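Local coordinates for DUF574 domain-containing protein (Thermobifida fusca, PDB 2QE6) that binds S-adenosylmethionine and is probably a methyltransferase, although its substrate is not known, at residues K63-V66 / R67-F71; V164-L167 / H168-P172; F234-E238 / P239-Y243. The protein carries 1 engineered substitution. One frame throughout, in Å; residues are numbered along the deposited sequence.

Contact 1: K63-V66 / R67-F71; sequences KVLV and RGVRF
Lys-63 receives Arg-67 on its carbonyl: the amide N of Arg-67 bonds Lys-63 O at 3.1 Å. This is one turn of helix 54-75, and the same i to i+4 bond recurs from the three residues that follow. The Arg-67 side chain folds back along that turn. Its chain bends at chi3 (-54°), which lays one face of the guanidinium over Val-64 CA, 3.6 Å above the plane and offset toward the rim. Lys-63 CB lies 3.7 Å from Arg-67 NH1, while the extended lysine carries its NZ to long, weak ion pairs with Glu-60 and Glu-251. Val-64 meets the arginine through CG2, 3.6 Å from Arg-67 NH2, the two side chains crossing at about a right angle. On the flank facing strand 160-163 Leu-65 and Val-69 run side by side, with CD2 of Leu-65 4.1 Å from CG2 of Val-69; Leu-65 also touches the bound S-adenosylmethionine, and both pack on Met-162 of that strand. Val-66 offers its carbonyl O to Arg-70 N at 2.9 Å. Outside the helix, Arg-67 NH2 bonds Trp-247 O and, in the conformer described here, Arg-70 NH2 makes a salt bridge with Asp-250. The chemistry is therefore two-sided: aliphatic branches seal the helix against the sheet and cofactor, while Arg-67 ties it to the loop after strand 235-243, as does Arg-70 in that conformer.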
loop_
_atom_site.group_PDB
_atom_site.type_symbol
_atom_site.label_atom_id
_atom_site.label_comp_id
_atom_site.label_asym_id
_atom_site.label_seq_id
_atom_site.Cartn_x
_atom_site.Cartn_y
_atom_site.Cartn_z
ATOM N N LYS A 63 2.614 9.960 2.294
ATOM C CA LYS A 63 3.676 10.786 1.740
ATOM C C LYS A 63 4.765 9.940 1.030
ATOM O O LYS A 63 5.255 10.341 0.002
ATOM C CB LYS A 63 4.319 11.662 2.828
ATOM C CG LYS A 63 3.470 12.838 3.385
ATOM C CD LYS A 63 4.236 13.435 4.569
ATOM C CE LYS A 63 3.746 14.755 5.061
ATOM N NZ LYS A 63 4.514 15.065 6.333
ATOM N N VAL A 64 5.169 8.784 1.569
ATOM C CA VAL A 64 6.157 7.969 0.850
ATOM C C VAL A 64 5.556 7.317 -0.386
ATOM O O VAL A 64 6.265 7.075 -1.358
ATOM C CB VAL A 64 6.839 6.872 1.751
ATOM C CG1 VAL A 64 5.937 5.724 2.002
ATOM C CG2 VAL A 64 8.136 6.411 1.128
ATOM N N LEU A 65 4.260 7.024 -0.355
ATOM C CA LEU A 65 3.567 6.516 -1.530
ATOM C C LEU A 65 3.734 7.520 -2.663
ATOM O O LEU A 65 4.097 7.159 -3.777
ATOM C CB LEU A 65 2.076 6.279 -1.257
ATOM C CG LEU A 65 1.160 5.782 -2.396
ATOM C CD1 LEU A 65 -0.027 5.103 -1.723
ATOM C CD2 LEU A 65 0.708 6.911 -3.348
ATOM N N VAL A 66 3.476 8.781 -2.360
ATOM C CA VAL A 66 3.582 9.841 -3.378
ATOM C C VAL A 66 5.020 9.986 -3.911
ATOM O O VAL A 66 5.253 10.026 -5.134
ATOM C CB VAL A 66 3.068 11.199 -2.819
ATOM C CG1 VAL A 66 3.431 12.338 -3.768
ATOM C CG2 VAL A 66 1.533 11.174 -2.584
ATOM N N ARG A 67 5.985 10.096 -3.002
ATOM C CA ARG A 67 7.391 10.181 -3.386
ATOM C C ARG A 67 7.850 8.969 -4.208
ATOM O O ARG A 67 8.624 9.118 -5.150
ATOM C CB ARG A 67 8.310 10.378 -2.161
ATOM C CG ARG A 67 8.043 11.645 -1.361
ATOM C CD ARG A 67 9.205 12.053 -0.457
ATOM N NE ARG A 67 9.615 10.971 0.430
ATOM C CZ ARG A 67 8.962 10.620 1.538
ATOM N NH1 ARG A 67 7.854 11.260 1.911
ATOM N NH2 ARG A 67 9.405 9.608 2.280
ATOM N N GLY A 68 7.401 7.774 -3.832
ATOM C CA GLY A 68 7.797 6.562 -4.534
ATOM C C GLY A 68 7.156 6.452 -5.910
ATOM O O GLY A 68 7.795 6.104 -6.875
ATOM N N VAL A 69 5.877 6.772 -6.010
ATOM C CA VAL A 69 5.209 6.718 -7.296
ATOM C C VAL A 69 5.809 7.771 -8.224
ATOM O O VAL A 69 5.986 7.518 -9.397
ATOM C CB VAL A 69 3.692 6.837 -7.150
ATOM C CG1 VAL A 69 3.048 6.980 -8.475
ATOM C CG2 VAL A 69 3.150 5.625 -6.398
ATOM N N ARG A 70 6.119 8.953 -7.695
ATOM C CA ARG A 70 6.767 10.004 -8.478
ATOM C C ARG A 70 8.136 9.544 -8.988
ATOM O O ARG A 70 8.494 9.806 -10.130
ATOM C CB ARG A 70 6.909 11.292 -7.660
ATOM C CG ARG A 70 7.479 12.462 -8.452
ATOM C CD ARG A 70 7.621 13.724 -7.613
ATOM N NE ARG A 70 8.543 13.530 -6.493
ATOM C CZ ARG A 70 8.282 13.804 -5.217
ATOM N NH1 ARG A 70 7.109 14.307 -4.851
ATOM N NH2 ARG A 70 9.217 13.579 -4.302
ATOM N N PHE A 71 8.903 8.842 -8.144
ATOM C CA PHE A 71 10.187 8.271 -8.577
ATOM C C PHE A 71 9.972 7.271 -9.724
ATOM O O PHE A 71 10.634 7.326 -10.767
ATOM C CB PHE A 71 10.917 7.591 -7.400
ATOM C CG PHE A 71 11.974 6.608 -7.822
ATOM C CD1 PHE A 71 13.213 7.037 -8.239
ATOM C CD2 PHE A 71 11.738 5.241 -7.750
ATOM C CE1 PHE A 71 14.202 6.115 -8.639
ATOM C CE2 PHE A 71 12.708 4.326 -8.169
ATOM C CZ PHE A 71 13.933 4.764 -8.601
#

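Contact 2: V164-L167 / H168-P172; sequences VGML and HYLSP. With SAM (S-adenosylmethionine), chain F.
Tyr-169 brings its ring edge up to the Gly-165 carbonyl, with CE2 3.2 Å from Gly-165 O and near the ring plane. The same CE2 lies 3.6 Å from C5' of S-adenosylmethionine. Against the five-membered ring of the adenine, Met-166, present as selenomethionine, bends at chi2 and chi3 so that SE comes 3.3 Å from the cofactor's C8, and its CE lies 3.6 Å from Leu-170 CD2. Val-164 O takes a 2.6 Å hydrogen bond from the cofactor's amino N. This is the loop after strand 160-163 of a Rossmann-like methyltransferase sheet, where the carboxyl end of a parallel strand meets the ligand; Gly-165, at positive phi, has no CB, and one would clash with the carboxylate OXT. In the next shell a short 3-10 turn sets the tyrosine, whose N bonds Met-166 O at 2.9 Å. His-168 CD2 sits over the rim of one face of the Tyr-169 ring, and a water lying in the plane of the His-168 ring bonds both its NE2 and Gly-165 O. Replacing Tyr-169 by an alanine would probably open a gap beside C5' and take away the ring edge that abuts Gly-165 O. Farther out, Leu-170 packs against helix 175-185, and Gly-165 N bonds Thr-195 OG1.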
loop_
_atom_site.group_PDB
_atom_site.type_symbol
_atom_site.label_atom_id
_atom_site.label_comp_id
_atom_site.label_asym_id
_atom_site.label_seq_id
_atom_site.Cartn_x
_atom_site.Cartn_y
_atom_site.Cartn_z
ATOM N N VAL A 164 2.117 -1.330 -0.894
ATOM C CA VAL A 164 2.301 -0.219 0.002
ATOM C C VAL A 164 1.201 -0.333 1.094
ATOM O O VAL A 164 0.029 -0.525 0.777
ATOM C CB VAL A 164 2.276 1.144 -0.795
ATOM C CG1 VAL A 164 2.310 2.362 0.157
ATOM C CG2 VAL A 164 3.477 1.214 -1.762
ATOM N N GLY A 165 1.613 -0.305 2.364
ATOM C CA GLY A 165 0.714 -0.475 3.489
ATOM C C GLY A 165 -0.012 -1.794 3.555
ATOM O O GLY A 165 -1.103 -1.881 4.167
HETATM N N MSE A 166 0.581 -2.820 2.933
HETATM C CA MSE A 166 -0.116 -4.097 2.607
HETATM C C MSE A 166 0.716 -5.289 3.147
HETATM O O MSE A 166 0.157 -6.335 3.550
HETATM C CB MSE A 166 -0.348 -4.094 1.042
HETATM C CG MSE A 166 -1.243 -5.138 0.219
HETATM SE SE MSE A 166 -2.716 -5.789 1.215
HETATM C CE MSE A 166 -2.129 -7.635 1.304
ATOM N N LEU A 167 2.041 -5.163 3.220
ATOM C CA LEU A 167 2.860 -6.354 3.552
ATOM C C LEU A 167 2.505 -6.936 4.915
ATOM O O LEU A 167 2.555 -8.147 5.106
ATOM C CB LEU A 167 4.380 -6.055 3.501
ATOM C CG LEU A 167 5.420 -7.188 3.752
ATOM C CD1 LEU A 167 5.209 -8.347 2.792
ATOM C CD2 LEU A 167 6.922 -6.721 3.671
ATOM N N HIS A 168 2.181 -6.070 5.871
ATOM C CA HIS A 168 1.903 -6.539 7.247
ATOM C C HIS A 168 0.523 -7.218 7.381
ATOM O O HIS A 168 0.162 -7.670 8.445
ATOM C CB HIS A 168 2.068 -5.390 8.269
ATOM C CG HIS A 168 1.338 -4.122 7.917
ATOM N ND1 HIS A 168 1.893 -3.130 7.146
ATOM C CD2 HIS A 168 0.081 -3.707 8.213
ATOM C CE1 HIS A 168 1.028 -2.144 7.007
ATOM N NE2 HIS A 168 -0.088 -2.476 7.632
ATOM N N TYR A 169 -0.254 -7.290 6.293
ATOM C CA TYR A 169 -1.501 -8.076 6.291
ATOM C C TYR A 169 -1.310 -9.464 5.682
ATOM O O TYR A 169 -2.293 -10.209 5.543
ATOM C CB TYR A 169 -2.638 -7.306 5.560
ATOM C CG TYR A 169 -2.919 -5.974 6.211
ATOM C CD1 TYR A 169 -3.297 -5.895 7.554
ATOM C CD2 TYR A 169 -2.726 -4.802 5.517
ATOM C CE1 TYR A 169 -3.478 -4.669 8.185
ATOM C CE2 TYR A 169 -2.916 -3.585 6.116
ATOM C CZ TYR A 169 -3.312 -3.517 7.439
ATOM O OH TYR A 169 -3.481 -2.281 7.993
ATOM N N LEU A 170 -0.066 -9.802 5.295
ATOM C CA LEU A 170 0.258 -11.126 4.741
ATOM C C LEU A 170 0.908 -11.943 5.837
ATOM O O LEU A 170 1.951 -11.584 6.342
ATOM C CB LEU A 170 1.199 -11.040 3.518
ATOM C CG LEU A 170 0.678 -10.261 2.283
ATOM C CD1 LEU A 170 1.704 -10.205 1.134
ATOM C CD2 LEU A 170 -0.623 -10.851 1.793
ATOM N N SER A 171 0.310 -13.068 6.160
ATOM C CA SER A 171 0.795 -13.876 7.280
ATOM C C SER A 171 2.058 -14.583 6.904
ATOM O O SER A 171 2.342 -14.754 5.712
ATOM C CB SER A 171 -0.261 -14.912 7.710
ATOM O OG SER A 171 -0.613 -15.770 6.657
ATOM N N PRO A 172 2.819 -15.030 7.920
ATOM C CA PRO A 172 3.972 -15.846 7.684
ATOM C C PRO A 172 3.723 -17.076 6.799
ATOM O O PRO A 172 4.636 -17.512 6.099
ATOM C CB PRO A 172 4.356 -16.305 9.103
ATOM C CG PRO A 172 3.993 -15.217 9.929
ATOM C CD PRO A 172 2.682 -14.729 9.360
HETATM N N SAM F . -2.079 0.861 0.051
HETATM C CA SAM F . -2.758 2.003 0.782
HETATM C C SAM F . -1.708 2.870 1.440
HETATM O O SAM F . -1.930 4.057 1.652
HETATM O OXT SAM F . -0.629 2.379 1.796
HETATM C CB SAM F . -3.756 1.607 1.887
HETATM C CG SAM F . -3.165 0.859 3.094
HETATM S SD SAM F . -4.373 0.214 4.298
HETATM C CE SAM F . -5.846 0.824 3.444
HETATM C "C5'" SAM F . -4.391 -1.477 3.665
HETATM C "C4'" SAM F . -5.287 -1.871 2.484
HETATM O "O4'" SAM F . -4.940 -3.189 2.045
HETATM C "C3'" SAM F . -6.785 -1.930 2.823
HETATM O "O3'" SAM F . -7.551 -1.173 1.903
HETATM C "C2'" SAM F . -7.174 -3.400 2.804
HETATM O "O2'" SAM F . -8.554 -3.655 2.515
HETATM C "C1'" SAM F . -6.152 -3.917 1.797
HETATM N N9 SAM F . -5.938 -5.353 1.981
HETATM C C8 SAM F . -5.423 -6.034 3.084
HETATM N N7 SAM F . -5.400 -7.362 2.796
HETATM C C5 SAM F . -5.877 -7.520 1.521
HETATM C C6 SAM F . -6.043 -8.663 0.723
HETATM N N6 SAM F . -5.730 -9.887 1.230
HETATM N N1 SAM F . -6.550 -8.482 -0.552
HETATM C C2 SAM F . -6.886 -7.209 -1.056
HETATM N N3 SAM F . -6.729 -6.078 -0.259
HETATM C C4 SAM F . -6.218 -6.257 1.003
HETATM O O HOH W 1 -1.520 -0.049 6.447
#

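Contact 3: F234-E238 / P239-Y243; sequences FELVE and PGVVY
Leu-236 meets Val-241 across a short loop that interrupts strand 235-243, the outermost strand at one end of the seven-stranded mixed sheet. The loop is built on a type VIa turn, Val-237 to Gly-240, with the cis peptide between Glu-238 and Pro-239 at its middle. The Leu-236 and Val-241 side chains cross obliquely, and the valine approaches with a single branch: its CG2 lies 3.9 Å from Leu-236 CD2 and about as close to CD1, so one methyl rests against the fork of the leucine. The first torsion of Val-241 (174°) turns CG1 away from the backbone N and leaves CG2, on the N side, for the leucine. Leu-236 CB also approaches Gly-240 CA at 4.2 Å. Beyond the loop Leu-236 packs on Phe-231, and Val-241 on helix 224-229 and Met-266 of the neighbouring strand.

The turn that brings them together is closed by Gly-240 N, which gives a hydrogen bond to Val-237 O. Gly-240 has a phi of 88°, and with the psi that goes with it a CB would jam against the carbonyl of the residue before it. In Glu-238 the bend at chi2 (-70°) brings OE1 to 3.4 Å from Pro-239 CA. Its backbone O meanwhile accepts from Arg-248 NE. On both flanks the strand resumes its pairing with strand 265-271, through Val-237 with Ile-269 and Val-242 with Ala-267. Inside the loop, a water lies 2.7 Å from Val-237 O and 2.8 Å from Gly-240 O, placed to donate to either, though it has more acceptors around it than protons.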
loop_
_atom_site.group_PDB
_atom_site.type_symbol
_atom_site.label_atom_id
_atom_site.label_comp_id
_atom_site.label_asym_id
_atom_site.label_seq_id
_atom_site.Cartn_x
_atom_site.Cartn_y
_atom_site.Cartn_z
ATOM N N PHE A 234 15.526 -8.893 -6.135
ATOM C CA PHE A 234 15.432 -7.561 -6.717
ATOM C C PHE A 234 16.542 -6.670 -6.121
ATOM O O PHE A 234 16.957 -6.867 -5.003
ATOM C CB PHE A 234 14.049 -6.960 -6.465
ATOM C CG PHE A 234 12.965 -7.458 -7.389
ATOM C CD1 PHE A 234 12.974 -8.752 -7.893
ATOM C CD2 PHE A 234 11.882 -6.634 -7.690
ATOM C CE1 PHE A 234 11.938 -9.188 -8.718
ATOM C CE2 PHE A 234 10.856 -7.062 -8.514
ATOM C CZ PHE A 234 10.871 -8.345 -9.017
ATOM N N GLU A 235 17.006 -5.680 -6.867
ATOM C CA GLU A 235 18.067 -4.811 -6.371
ATOM C C GLU A 235 17.446 -3.552 -5.744
ATOM O O GLU A 235 16.826 -2.762 -6.445
ATOM C CB GLU A 235 18.995 -4.434 -7.516
ATOM C CG GLU A 235 20.113 -3.504 -7.141
ATOM C CD GLU A 235 21.012 -3.221 -8.299
ATOM O OE1 GLU A 235 20.647 -2.382 -9.160
ATOM O OE2 GLU A 235 22.073 -3.862 -8.343
ATOM N N LEU A 236 17.620 -3.368 -4.434
ATOM C CA LEU A 236 16.981 -2.250 -3.725
ATOM C C LEU A 236 17.556 -0.948 -4.235
ATOM O O LEU A 236 18.774 -0.817 -4.374
ATOM C CB LEU A 236 17.187 -2.348 -2.219
ATOM C CG LEU A 236 16.397 -3.435 -1.457
ATOM C CD1 LEU A 236 17.015 -3.571 -0.074
ATOM C CD2 LEU A 236 14.914 -3.084 -1.396
ATOM N N VAL A 237 16.699 0.012 -4.545
ATOM C CA VAL A 237 17.188 1.326 -4.938
ATOM C C VAL A 237 17.505 2.077 -3.632
ATOM O O VAL A 237 16.900 1.811 -2.604
ATOM C CB VAL A 237 16.179 2.121 -5.842
ATOM C CG1 VAL A 237 15.538 1.211 -6.892
ATOM C CG2 VAL A 237 15.124 2.784 -5.020
ATOM N N GLU A 238 18.477 2.989 -3.691
ATOM C CA GLU A 238 18.843 3.816 -2.564
ATOM C C GLU A 238 17.623 4.598 -2.067
ATOM O O GLU A 238 16.830 5.112 -2.888
ATOM C CB GLU A 238 19.968 4.799 -2.939
ATOM C CG GLU A 238 21.364 4.195 -3.149
ATOM C CD GLU A 238 22.041 3.699 -1.867
ATOM O OE1 GLU A 238 21.582 4.024 -0.733
ATOM O OE2 GLU A 238 23.061 2.981 -2.009
ATOM N N PRO A 239 17.479 4.721 -0.733
ATOM C CA PRO A 239 18.371 4.251 0.363
ATOM C C PRO A 239 18.178 2.851 0.947
ATOM O O PRO A 239 18.674 2.587 2.053
ATOM C CB PRO A 239 18.089 5.280 1.455
ATOM C CG PRO A 239 16.576 5.507 1.291
ATOM C CD PRO A 239 16.350 5.510 -0.201
ATOM N N GLY A 240 17.507 1.950 0.226
ATOM C CA GLY A 240 17.193 0.610 0.754
ATOM C C GLY A 240 15.878 0.589 1.525
ATOM O O GLY A 240 14.978 1.359 1.222
ATOM N N VAL A 241 15.802 -0.259 2.553
ATOM C CA VAL A 241 14.621 -0.399 3.383
ATOM C C VAL A 241 14.851 0.462 4.633
ATOM O O VAL A 241 15.748 0.195 5.421
ATOM C CB VAL A 241 14.337 -1.881 3.725
ATOM C CG1 VAL A 241 13.200 -2.011 4.686
ATOM C CG2 VAL A 241 14.023 -2.672 2.418
ATOM N N VAL A 242 14.085 1.541 4.756
ATOM C CA VAL A 242 14.306 2.549 5.813
ATOM C C VAL A 242 12.966 3.025 6.334
ATOM O O VAL A 242 11.938 2.816 5.676
ATOM C CB VAL A 242 15.082 3.758 5.284
ATOM C CG1 VAL A 242 16.487 3.341 4.837
ATOM C CG2 VAL A 242 14.295 4.476 4.138
ATOM N N TYR A 243 12.956 3.642 7.524
ATOM C CA TYR A 243 11.727 4.209 8.057
ATOM C C TYR A 243 11.081 5.080 6.960
ATOM O O TYR A 243 11.750 5.718 6.178
ATOM C CB TYR A 243 11.992 5.003 9.329
ATOM C CG TYR A 243 12.357 4.176 10.554
ATOM C CD1 TYR A 243 11.481 3.222 11.065
ATOM C CD2 TYR A 243 13.569 4.350 11.196
ATOM C CE1 TYR A 243 11.795 2.475 12.227
ATOM C CE2 TYR A 243 13.889 3.612 12.349
ATOM C CZ TYR A 243 12.985 2.678 12.854
ATOM O OH TYR A 243 13.264 1.941 13.984
HETATM O O HOH W 2 14.492 1.419 -1.486
#

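How the contacts relate
Along the chain the three contacts follow in series: contact 1 in helix 54-75, contact 2 in the loop after strand 160-163, contact 3 in edge strand 235-243. All belong to one Rossmann-like domain. Contacts 1 and 2 have centres about 19 Å apart, on opposite sides of the chain's centre, yet they meet where Leu-65 CD1 packs on Val-164 CG1 at 4.1 Å, next to the cofactor. At its other end contact 1 reaches contact 3, Phe-71 CZ lying 4.3 Å from Val-237 CG1. Contacts 2 and 3 do not touch, their nearest atoms being about 8 Å apart. The helix thus joins the S-adenosylmethionine pocket to the sheet's edge strand.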